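Aminotransferase, class I and II (Erwinia tasmaniensis, PDB 5Z0Q) belongs to the class I and II aminotransferase family of pyridoxal-5'-phosphate-dependent proteins and carries this cofactor in each active site of a two-chain assembly. Local coordinates at residues E205-L210 with P238-N243; D34-W39 with E375-R380; R109-A114 with A261-M266; V119-I124 with N173-G178. All blocks are in the same frame, centred on the assembly; numbering follows the deposited sequence.

Contact 1. Residues E205-L210 with P238-N243; sequences EIHCDL and PSKSFN. With PLP (pyridoxal-5'-phosphate), chain M.
Asp209 and Ser241 mark the closest approach of the two backbones, their CA atoms 5.9 Å apart. The chain at 205-210 winds through two overlapping type I turns, Glu205 to Cys208 and His207 to Leu210. Facing it, 239-241 take helical backbone angles, and Phe242 N bonds back to Pro238 O at 3.1 Å. Lys240 reaches from this turn to the cofactor, where its NZ is covalently joined to C4A of pyridoxal-5'-phosphate at 1.4 Å. Bends at chi3 (130°) and chi4 (56°) carry the amine round to the ring. On the way the lysine crosses Ile206 at about a right angle, CG1 lying 3.7 Å from Lys240 CD. The other branch, Ile206 CG2, sits over a face of the pyridine ring, 3.4 Å from its C2. His207 brings a ring edge to the cofactor, with CE1 3.1 Å from O3, while its NE2 lies 3.4 Å from Lys240 CD. At the far end Ser241 OG donates to the anti side of Asp209 OD2 at 3.0 Å. Trp286 also bonds OD2, and Arg80 forms a salt bridge with OD1. Tyr66 of the second subunit bonds Lys240 NZ, so both chains build the site. The covalent link is consistent with the internal aldimine (Schiff base) of PLP-dependent proteins, and the three partners of the buried Asp209 would probably stabilise its negative charge.

Contact 2. Residues D34-W39 with E375-R380; sequences DILPLW and EEALQR
Asp34 and Arg380 supply the charged part of this contact: Asp34 OD1 and Arg380 NH2 form a salt bridge at 2.7 Å, with an N-H...O angle of 154°. The nitrogen comes to the syn side of the carboxylate but not in its plane, and the two flat groups stand 78° apart, so a single oxygen does the gripping instead of a paired, coplanar fork. The aspartate lies on the exposed side of the contact.

A weak hydrogen bond runs from Arg380 NH1 to the backbone Asp34 O, 3.3 Å. The stronger partner of NH1 is Gly348 O, next to strand 349-353, and the guanidinium thus ties three parts of the chain together.

The apolar part is carried by Leu36 and Leu38 against Ala377 and the arginine. Stretched out from CG to NE, Arg380 crosses Leu36 at a slant, with Leu36 CG over one face of the guanidinium toward its rim, 3.5 Å from NH1. Leu36 CD1 continues onto the helix, 3.8 Å from Ala377 CA. Leu38 CD1 meets the methyl of the same alanine, 3.6 Å from Ala377 CB; this small residue lets both leucines come close to the helix.

The segment axes are 10.2 Å apart and run at 103° to each other, the helix passing nearly square to the strand. Strand 36-38 is an outermost strand of the five-stranded mixed sheet, beside parallel strand 349-353, and helix 371-385 covers it in an alpha/beta arrangement consistent with the small domain of fold type I PLP-dependent proteins.

Contact 3. Residues R109-A114 with A261-M266; sequences RAFTEA and ARFNRM
Ala110 and Met266 meet in the tight part of the contact, with Ala110 CB 3.7 Å from Met266 CB. The backbones come nearest at Ala110 and Phe263, whose CA atoms are 5.8 Å apart, a spacing that the small alanine side chain permits. Met266 leaves its helix with CG opposite the backbone N (chi1 -179°), then folds back at chi2 and chi3. This lays its sulfur along the aliphatic root of Arg109, SD to CB 3.6 Å, while the methyl CE turns to the carbonyl of Arg109. Met270 of the second subunit packs on Arg109 and Met266, covering this end. Deeper in, Phe111 CZ approaches Phe263 from the edge of that ring and lies 3.9 Å from Phe263 CB; the two side chains cross at a slant. Both phenylalanines also press on Ile233 of strand 232-236, which places this half of the contact against the large sheet.

The looser side is the polar one: Arg262, only partly exposed, bends at chi3 and gives a weak hydrogen bond from NH2 to Ala110 O, 3.0 Å, with Phe111 CD1 over one guanidinium face. Exposed Glu113 stays apart, its OE2 5.2 Å from Arg262 NH2. The contact therefore rests on apolar packing; the arginine gives Ala110 O a weak partner near the end of helix 101-111, and its charge is only loosely matched, by distant Glu113 and a long, weak ion pair with Glu258.

Contact 4. Residues V119-I124 with N173-G178; sequences VSATPI and NPHNPG. With PLP (pyridoxal-5'-phosphate), chain M.
Ile124 and Asn176 bring the two backbones closest, CA to CA 5.7 Å, where the chain leaving strand 119-122 through a cis peptide before Pro123 passes the loop 173-178. At this point Ile124 CA makes a CH...O contact with Asn176 O, 3.3 Å. His175 turns its ring toward the other segment: with CG anti to the backbone N (chi1 -175°), it sets an edge against Pro123 O, 3.0 Å from CE1. Ile124 crosses the imidazole at about a right angle, CG1 lying 3.8 Å from NE2, and Ala121 CB is 4.0 Å from the same nitrogen. Strands 117-122 and 166-172 are parallel neighbours in the large sheet, and the contact lies at their C-terminal ends, the usual place for cofactor-binding loops in such alpha/beta domains. Asn176 faces the cofactor from here, its ND2 3.1 Å from O3 of pyridoxal-5'-phosphate, while OD1 takes a weak bond from Arg364. On the imidazole's other nitrogen, Gly178 N donates a weak bond to His175 ND1. Pro177, also preceded by a cis peptide, lays CD 4.3 Å from Pro123 CB, and both prolines touch Trp329.

Overall arrangement
Contacts 1 and 4 form the centre of the arrangement: their centres are about 16 Å apart, and they touch where Pro174 packs on His207 and Cys208. Segments 205-210, 238-243 and 173-178 are loops after strands of the eight-stranded sheet, and 119-124 is the end of one such strand and what follows. Contact 3, its centre about 23 Å from that of contact 4, joins helices 101-111 and 257-267; like contact 1 it touches the second subunit. Contact 2, on the five-stranded sheet, lies across the chain's centre from contact 3, centres about 42 Å apart. Along the chain, contact 2 spans all the others and contact 3 encloses 4, then 1. Only contacts 1 and 4 touch the cofactor; contacts 2 and 3 join outlying parts of the fold.

Contact 1. Residues E205-L210 with P238-N243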
# COMPACT_ATOMS: atom_id res chain seq x y z
N GLU A 205 15.55 -8.88 -6.38
CA GLU A 205 16.29 -9.85 -5.58
C GLU A 205 15.48 -10.28 -4.36
O GLU A 205 15.98 -10.29 -3.24
CB GLU A 205 17.64 -9.26 -5.17
CG GLU A 205 18.39 -8.63 -6.34
CD GLU A 205 19.78 -8.15 -5.98
OE1 GLU A 205 20.58 -7.89 -6.91
OE2 GLU A 205 20.09 -8.02 -4.77
N ILE A 206 14.21 -10.63 -4.59
CA ILE A 206 13.33 -11.02 -3.50
C ILE A 206 13.70 -12.39 -2.95
O ILE A 206 13.53 -12.66 -1.76
CB ILE A 206 11.86 -10.97 -3.97
CG1 ILE A 206 10.91 -11.46 -2.88
CG2 ILE A 206 11.68 -11.79 -5.23
CD1 ILE A 206 10.90 -10.61 -1.64
N HIS A 207 14.23 -13.27 -3.80
CA HIS A 207 14.59 -14.63 -3.40
C HIS A 207 16.04 -14.75 -2.93
O HIS A 207 16.54 -15.88 -2.82
CB HIS A 207 14.34 -15.60 -4.55
CG HIS A 207 12.90 -15.73 -4.94
ND1 HIS A 207 12.32 -14.91 -5.88
CD2 HIS A 207 11.93 -16.57 -4.52
CE1 HIS A 207 11.05 -15.24 -6.02
NE2 HIS A 207 10.79 -16.25 -5.20
N CYS A 208 16.71 -13.64 -2.64
CA CYS A 208 18.13 -13.68 -2.32
C CYS A 208 18.42 -14.46 -1.04
O CYS A 208 19.54 -14.94 -0.86
CB CYS A 208 18.70 -12.27 -2.21
SG CYS A 208 17.98 -11.27 -0.88
N ASP A 209 17.44 -14.59 -0.14
CA ASP A 209 17.64 -15.33 1.10
C ASP A 209 17.42 -16.83 0.94
O ASP A 209 17.71 -17.58 1.88
CB ASP A 209 16.70 -14.80 2.19
CG ASP A 209 17.03 -13.39 2.62
OD1 ASP A 209 18.22 -13.01 2.54
OD2 ASP A 209 16.11 -12.66 3.05
N LEU A 210 16.93 -17.29 -0.21
CA LEU A 210 16.57 -18.69 -0.41
C LEU A 210 17.56 -19.43 -1.30
O LEU A 210 17.18 -20.32 -2.06
CB LEU A 210 15.16 -18.79 -0.99
CG LEU A 210 14.04 -18.24 -0.10
CD1 LEU A 210 12.69 -18.37 -0.79
CD2 LEU A 210 14.03 -18.96 1.24
N PRO A 238 11.75 -9.20 2.90
CA PRO A 238 11.68 -10.51 3.57
C PRO A 238 10.33 -11.18 3.38
O PRO A 238 9.98 -12.10 4.12
CB PRO A 238 11.92 -10.15 5.04
CG PRO A 238 11.31 -8.79 5.17
CD PRO A 238 11.52 -8.09 3.84
N SER A 239 9.57 -10.73 2.38
CA SER A 239 8.20 -11.22 2.20
C SER A 239 8.19 -12.72 1.90
O SER A 239 7.44 -13.48 2.51
CB SER A 239 7.50 -10.44 1.09
OG SER A 239 7.28 -9.09 1.48
N LYS A 240 9.01 -13.15 0.95
CA LYS A 240 9.04 -14.56 0.58
C LYS A 240 10.00 -15.37 1.44
O LYS A 240 9.79 -16.58 1.60
CB LYS A 240 9.43 -14.71 -0.90
CG LYS A 240 8.48 -14.02 -1.84
CD LYS A 240 8.75 -14.41 -3.28
CE LYS A 240 7.47 -14.83 -3.97
NZ LYS A 240 6.43 -13.77 -3.90
N SER A 241 11.03 -14.74 1.98
CA SER A 241 11.96 -15.47 2.84
C SER A 241 11.28 -15.95 4.11
O SER A 241 11.58 -17.04 4.61
CB SER A 241 13.16 -14.57 3.18
OG SER A 241 13.64 -13.91 2.03
N PHE A 242 10.35 -15.16 4.64
CA PHE A 242 9.69 -15.46 5.91
C PHE A 242 8.18 -15.56 5.78
O PHE A 242 7.48 -15.55 6.80
CB PHE A 242 10.07 -14.41 6.96
CG PHE A 242 11.54 -14.38 7.28
CD1 PHE A 242 12.42 -13.63 6.51
CD2 PHE A 242 12.05 -15.12 8.33
CE1 PHE A 242 13.77 -13.62 6.79
CE2 PHE A 242 13.40 -15.11 8.63
CZ PHE A 242 14.26 -14.35 7.85
N ASN A 243 7.66 -15.65 4.56
CA ASN A 243 6.23 -15.88 4.31
C ASN A 243 5.37 -14.77 4.92
O ASN A 243 4.40 -15.03 5.63
CB ASN A 243 5.81 -17.26 4.82
CG ASN A 243 4.53 -17.75 4.18
OD1 ASN A 243 4.15 -17.31 3.10
ND2 ASN A 243 3.85 -18.68 4.85
N1 PLP M . 9.17 -10.44 -7.20
C2 PLP M . 9.24 -11.76 -7.58
C2A PLP M . 10.22 -12.19 -8.63
C3 PLP M . 8.41 -12.70 -6.98
O3 PLP M . 8.49 -14.02 -7.35
C4 PLP M . 7.51 -12.31 -6.00
C4A PLP M . 6.74 -13.34 -5.23
C5 PLP M . 7.44 -10.97 -5.63
C6 PLP M . 8.27 -10.04 -6.23
C5A PLP M . 6.45 -10.55 -4.56
O4P PLP M . 6.14 -9.18 -4.67
P PLP M . 4.90 -8.58 -3.83
O1P PLP M . 3.68 -9.45 -4.03
O2P PLP M . 4.60 -7.18 -4.29
O3P PLP M . 5.28 -8.57 -2.37

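Contact 2. Residues D34-W39 with E375-R380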
# COMPACT_ATOMS: atom_id res chain seq x y z
N ASP A 34 -11.45 -30.80 -5.39
CA ASP A 34 -10.39 -31.71 -4.94
C ASP A 34 -9.14 -31.49 -5.80
O ASP A 34 -8.73 -32.32 -6.60
CB ASP A 34 -10.87 -33.15 -5.01
CG ASP A 34 -9.89 -34.13 -4.38
OD1 ASP A 34 -8.91 -33.67 -3.76
OD2 ASP A 34 -10.10 -35.35 -4.51
N ILE A 35 -8.53 -30.32 -5.60
CA ILE A 35 -7.32 -29.93 -6.31
C ILE A 35 -6.34 -29.35 -5.30
O ILE A 35 -6.72 -28.49 -4.49
CB ILE A 35 -7.61 -28.91 -7.43
CG1 ILE A 35 -8.65 -29.46 -8.41
CG2 ILE A 35 -6.33 -28.55 -8.17
CD1 ILE A 35 -9.01 -28.50 -9.52
N LEU A 36 -5.10 -29.81 -5.34
CA LEU A 36 -4.09 -29.35 -4.39
C LEU A 36 -3.52 -28.01 -4.84
O LEU A 36 -2.97 -27.91 -5.94
CB LEU A 36 -2.96 -30.37 -4.27
CG LEU A 36 -3.36 -31.78 -3.82
CD1 LEU A 36 -2.13 -32.65 -3.64
CD2 LEU A 36 -4.17 -31.72 -2.53
N PRO A 37 -3.64 -26.95 -4.03
CA PRO A 37 -3.08 -25.65 -4.42
C PRO A 37 -1.56 -25.62 -4.34
O PRO A 37 -0.99 -25.68 -3.25
CB PRO A 37 -3.71 -24.67 -3.42
CG PRO A 37 -4.81 -25.44 -2.74
CD PRO A 37 -4.38 -26.87 -2.76
N LEU A 38 -0.90 -25.53 -5.49
CA LEU A 38 0.56 -25.49 -5.56
C LEU A 38 1.01 -24.45 -6.56
O LEU A 38 1.93 -24.67 -7.35
CB LEU A 38 1.13 -26.86 -5.92
CG LEU A 38 0.72 -28.05 -5.04
CD1 LEU A 38 0.99 -29.36 -5.76
CD2 LEU A 38 1.44 -28.01 -3.71
N TRP A 39 0.36 -23.28 -6.55
CA TRP A 39 0.55 -22.28 -7.60
C TRP A 39 1.19 -21.00 -7.07
O TRP A 39 2.37 -20.77 -7.32
CB TRP A 39 -0.78 -22.01 -8.31
CG TRP A 39 -1.89 -21.54 -7.41
CD1 TRP A 39 -2.50 -22.24 -6.41
CD2 TRP A 39 -2.52 -20.25 -7.43
NE1 TRP A 39 -3.47 -21.47 -5.81
CE2 TRP A 39 -3.50 -20.25 -6.42
CE3 TRP A 39 -2.35 -19.10 -8.21
CZ2 TRP A 39 -4.31 -19.14 -6.17
CZ3 TRP A 39 -3.15 -18.01 -7.96
CH2 TRP A 39 -4.12 -18.03 -6.95
N GLU A 375 4.30 -35.25 -0.85
CA GLU A 375 4.18 -36.65 -1.25
C GLU A 375 2.84 -36.92 -1.91
O GLU A 375 2.76 -37.66 -2.90
CB GLU A 375 4.38 -37.56 -0.04
CG GLU A 375 5.77 -37.49 0.57
CD GLU A 375 5.86 -38.23 1.89
OE1 GLU A 375 4.81 -38.62 2.43
OE2 GLU A 375 6.99 -38.42 2.39
N GLU A 376 1.76 -36.34 -1.38
CA GLU A 376 0.45 -36.49 -2.01
C GLU A 376 0.42 -35.84 -3.39
O GLU A 376 -0.26 -36.33 -4.29
CB GLU A 376 -0.64 -35.90 -1.12
CG GLU A 376 -0.77 -36.58 0.24
CD GLU A 376 -1.84 -35.95 1.11
OE1 GLU A 376 -2.46 -34.96 0.67
OE2 GLU A 376 -2.05 -36.44 2.24
N ALA A 377 1.14 -34.73 -3.57
CA ALA A 377 1.21 -34.09 -4.88
C ALA A 377 1.99 -34.95 -5.87
O ALA A 377 1.59 -35.08 -7.03
CB ALA A 377 1.83 -32.70 -4.75
N LEU A 378 3.11 -35.53 -5.42
CA LEU A 378 3.91 -36.36 -6.31
C LEU A 378 3.16 -37.62 -6.73
O LEU A 378 3.32 -38.09 -7.87
CB LEU A 378 5.22 -36.74 -5.63
CG LEU A 378 6.19 -35.58 -5.41
CD1 LEU A 378 7.47 -36.05 -4.73
CD2 LEU A 378 6.50 -34.90 -6.73
N GLN A 379 2.33 -38.18 -5.85
CA GLN A 379 1.57 -39.37 -6.21
C GLN A 379 0.45 -39.05 -7.20
O GLN A 379 0.15 -39.87 -8.07
CB GLN A 379 1.01 -40.04 -4.96
CG GLN A 379 0.32 -41.37 -5.22
CD GLN A 379 1.21 -42.37 -5.94
OE1 GLN A 379 2.44 -42.34 -5.81
NE2 GLN A 379 0.60 -43.27 -6.71
N ARG A 380 -0.16 -37.87 -7.08
CA ARG A 380 -1.14 -37.45 -8.08
C ARG A 380 -0.49 -37.24 -9.44
O ARG A 380 -1.14 -37.44 -10.47
CB ARG A 380 -1.86 -36.19 -7.62
CG ARG A 380 -2.76 -36.38 -6.41
CD ARG A 380 -3.66 -35.18 -6.19
NE ARG A 380 -4.61 -35.40 -5.11
CZ ARG A 380 -5.62 -34.58 -4.83
NH1 ARG A 380 -5.82 -33.49 -5.55
NH2 ARG A 380 -6.44 -34.87 -3.83

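Contact 3. Residues R109-A114 with A261-M266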
# COMPACT_ATOMS: atom_id res chain seq x y z
N ARG A 109 7.78 3.47 -14.98
CA ARG A 109 7.15 4.76 -15.26
C ARG A 109 8.14 5.92 -15.09
O ARG A 109 7.97 6.96 -15.73
CB ARG A 109 5.95 4.97 -14.33
CG ARG A 109 4.97 3.81 -14.28
CD ARG A 109 3.80 4.00 -15.22
NE ARG A 109 2.89 2.85 -15.18
CZ ARG A 109 1.88 2.73 -14.33
NH1 ARG A 109 1.62 3.69 -13.46
NH2 ARG A 109 1.11 1.65 -14.36
N ALA A 110 9.16 5.75 -14.25
CA ALA A 110 10.07 6.84 -13.93
C ALA A 110 11.37 6.81 -14.72
O ALA A 110 11.95 7.87 -14.97
CB ALA A 110 10.41 6.81 -12.43
N PHE A 111 11.85 5.63 -15.12
CA PHE A 111 13.13 5.50 -15.80
C PHE A 111 12.98 5.23 -17.29
O PHE A 111 13.96 4.87 -17.95
CB PHE A 111 13.96 4.40 -15.15
CG PHE A 111 14.19 4.61 -13.68
CD1 PHE A 111 14.39 5.88 -13.17
CD2 PHE A 111 14.19 3.53 -12.80
CE1 PHE A 111 14.60 6.08 -11.81
CE2 PHE A 111 14.39 3.72 -11.45
CZ PHE A 111 14.60 5.00 -10.95
N THR A 112 11.77 5.38 -17.84
CA THR A 112 11.51 5.12 -19.25
C THR A 112 10.54 6.16 -19.77
O THR A 112 9.73 6.71 -19.01
CB THR A 112 10.95 3.70 -19.46
OG1 THR A 112 11.65 2.78 -18.62
CG2 THR A 112 11.11 3.27 -20.91
N GLU A 113 10.62 6.43 -21.07
CA GLU A 113 9.71 7.35 -21.74
C GLU A 113 8.96 6.61 -22.84
O GLU A 113 9.22 5.43 -23.12
CB GLU A 113 10.48 8.56 -22.29
CG GLU A 113 10.85 9.56 -21.21
CD GLU A 113 12.14 10.30 -21.51
OE1 GLU A 113 12.73 10.04 -22.57
OE2 GLU A 113 12.55 11.13 -20.68
N ALA A 114 8.02 7.31 -23.47
CA ALA A 114 7.08 6.66 -24.38
C ALA A 114 7.79 5.98 -25.54
O ALA A 114 7.40 4.89 -25.96
CB ALA A 114 6.06 7.68 -24.90
N ALA A 261 15.50 10.62 -6.88
CA ALA A 261 14.52 11.71 -6.93
C ALA A 261 13.47 11.45 -7.99
O ALA A 261 12.28 11.70 -7.76
CB ALA A 261 15.23 13.04 -7.18
N ARG A 262 13.88 10.94 -9.16
CA ARG A 262 12.91 10.58 -10.19
C ARG A 262 12.01 9.44 -9.72
O ARG A 262 10.83 9.40 -10.07
CB ARG A 262 13.64 10.19 -11.48
CG ARG A 262 14.45 11.31 -12.10
CD ARG A 262 15.37 10.79 -13.20
NE ARG A 262 14.62 10.15 -14.28
CZ ARG A 262 15.19 9.57 -15.33
NH1 ARG A 262 16.51 9.54 -15.45
NH2 ARG A 262 14.43 9.01 -16.27
N PHE A 263 12.56 8.50 -8.94
CA PHE A 263 11.76 7.40 -8.42
C PHE A 263 10.73 7.90 -7.41
O PHE A 263 9.55 7.56 -7.49
CB PHE A 263 12.68 6.35 -7.80
CG PHE A 263 11.97 5.09 -7.36
CD1 PHE A 263 11.78 4.05 -8.25
CD2 PHE A 263 11.51 4.95 -6.06
CE1 PHE A 263 11.14 2.89 -7.86
CE2 PHE A 263 10.87 3.80 -5.66
CZ PHE A 263 10.68 2.77 -6.56
N ASN A 264 11.18 8.71 -6.44
CA ASN A 264 10.28 9.20 -5.40
C ASN A 264 9.20 10.12 -5.97
O ASN A 264 8.07 10.13 -5.47
CB ASN A 264 11.07 9.92 -4.32
CG ASN A 264 11.97 8.98 -3.53
OD1 ASN A 264 11.62 7.82 -3.30
ND2 ASN A 264 13.12 9.48 -3.11
N ARG A 265 9.53 10.90 -7.01
CA ARG A 265 8.54 11.77 -7.62
C ARG A 265 7.44 10.97 -8.30
O ARG A 265 6.27 11.35 -8.27
CB ARG A 265 9.22 12.73 -8.60
CG ARG A 265 8.28 13.71 -9.27
CD ARG A 265 9.03 14.90 -9.87
NE ARG A 265 9.96 14.52 -10.92
CZ ARG A 265 11.28 14.40 -10.75
NH1 ARG A 265 11.82 14.64 -9.57
NH2 ARG A 265 12.05 14.04 -11.77
N MET A 266 7.80 9.84 -8.92
CA MET A 266 6.81 8.97 -9.53
C MET A 266 5.99 8.23 -8.48
O MET A 266 4.83 7.87 -8.72
CB MET A 266 7.49 7.98 -10.47
CG MET A 266 6.55 7.03 -11.20
SD MET A 266 5.41 7.88 -12.31
CE MET A 266 6.56 8.77 -13.36

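Contact 4. Residues V119-I124 with N173-G178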
# COMPACT_ATOMS: atom_id res chain seq x y z
N VAL A 119 13.94 -4.24 -21.47
CA VAL A 119 14.52 -5.54 -21.82
C VAL A 119 14.49 -6.43 -20.59
O VAL A 119 14.84 -5.99 -19.49
CB VAL A 119 15.96 -5.41 -22.36
CG1 VAL A 119 16.44 -6.75 -22.90
CG2 VAL A 119 16.04 -4.34 -23.42
N SER A 120 14.08 -7.68 -20.78
CA SER A 120 14.11 -8.66 -19.70
C SER A 120 14.25 -10.04 -20.32
O SER A 120 14.31 -10.20 -21.55
CB SER A 120 12.85 -8.57 -18.83
OG SER A 120 11.75 -9.18 -19.48
N ALA A 121 14.30 -11.05 -19.46
CA ALA A 121 14.34 -12.43 -19.91
C ALA A 121 12.93 -12.98 -20.05
O ALA A 121 11.96 -12.40 -19.56
CB ALA A 121 15.14 -13.29 -18.93
N THR A 122 12.82 -14.11 -20.75
CA THR A 122 11.57 -14.84 -20.86
C THR A 122 11.92 -16.32 -20.77
O THR A 122 12.86 -16.78 -21.45
CB THR A 122 10.79 -14.53 -22.14
OG1 THR A 122 9.69 -15.44 -22.27
CG2 THR A 122 11.69 -14.65 -23.37
N PRO A 123 11.22 -17.10 -19.93
CA PRO A 123 10.11 -16.67 -19.07
C PRO A 123 10.59 -15.83 -17.89
O PRO A 123 11.79 -15.77 -17.64
CB PRO A 123 9.51 -17.99 -18.58
CG PRO A 123 10.68 -18.92 -18.56
CD PRO A 123 11.53 -18.53 -19.74
N ILE A 124 9.66 -15.19 -17.18
CA ILE A 124 10.02 -14.30 -16.08
C ILE A 124 8.77 -14.00 -15.24
O ILE A 124 7.65 -14.34 -15.64
CB ILE A 124 10.66 -13.00 -16.61
CG1 ILE A 124 11.55 -12.35 -15.55
CG2 ILE A 124 9.59 -12.03 -17.10
CD1 ILE A 124 12.32 -11.15 -16.05
N ASN A 173 17.31 -11.86 -10.01
CA ASN A 173 18.34 -12.73 -9.45
C ASN A 173 18.13 -12.91 -7.95
O ASN A 173 18.30 -11.95 -7.19
CB ASN A 173 19.73 -12.16 -9.73
CG ASN A 173 20.84 -13.03 -9.18
OD1 ASN A 173 20.67 -14.23 -8.98
ND2 ASN A 173 21.99 -12.42 -8.93
N PRO A 174 17.77 -14.12 -7.48
CA PRO A 174 17.52 -15.35 -8.24
C PRO A 174 16.31 -15.23 -9.16
O PRO A 174 15.40 -14.44 -8.89
CB PRO A 174 17.27 -16.40 -7.15
CG PRO A 174 17.86 -15.82 -5.91
CD PRO A 174 17.65 -14.35 -6.03
N HIS A 175 16.30 -16.02 -10.23
CA HIS A 175 15.34 -15.83 -11.31
C HIS A 175 14.05 -16.59 -11.04
O HIS A 175 14.07 -17.81 -10.81
CB HIS A 175 15.93 -16.27 -12.65
CG HIS A 175 15.04 -16.00 -13.82
ND1 HIS A 175 13.99 -16.82 -14.15
CD2 HIS A 175 15.04 -15.00 -14.73
CE1 HIS A 175 13.38 -16.34 -15.22
NE2 HIS A 175 14.00 -15.23 -15.59
N ASN A 176 12.93 -15.88 -11.08
CA ASN A 176 11.59 -16.45 -11.08
C ASN A 176 11.11 -16.59 -12.52
O ASN A 176 11.13 -15.59 -13.26
CB ASN A 176 10.63 -15.57 -10.30
CG ASN A 176 9.30 -16.24 -10.01
OD1 ASN A 176 9.24 -17.44 -9.77
ND2 ASN A 176 8.23 -15.46 -10.04
N PRO A 177 10.66 -17.77 -12.97
CA PRO A 177 10.41 -19.00 -12.21
C PRO A 177 11.52 -20.05 -12.26
O PRO A 177 11.39 -21.08 -11.59
CB PRO A 177 9.16 -19.54 -12.88
CG PRO A 177 9.37 -19.18 -14.33
CD PRO A 177 10.17 -17.89 -14.35
N GLY A 178 12.57 -19.81 -13.05
CA GLY A 178 13.58 -20.84 -13.24
C GLY A 178 14.27 -21.26 -11.95
O GLY A 178 14.56 -22.43 -11.74
N1 PLP M . 9.17 -10.44 -7.20
C2 PLP M . 9.24 -11.76 -7.58
C2A PLP M . 10.22 -12.19 -8.63
C3 PLP M . 8.41 -12.70 -6.98
O3 PLP M . 8.49 -14.02 -7.35
C4 PLP M . 7.51 -12.31 -6.00
C4A PLP M . 6.74 -13.34 -5.23
C5 PLP M . 7.44 -10.97 -5.63
C6 PLP M . 8.27 -10.04 -6.23
C5A PLP M . 6.45 -10.55 -4.56
O4P PLP M . 6.14 -9.18 -4.67
P PLP M . 4.90 -8.58 -3.83
O1P PLP M . 3.68 -9.45 -4.03
O2P PLP M . 4.60 -7.18 -4.29
O3P PLP M . 5.28 -8.57 -2.37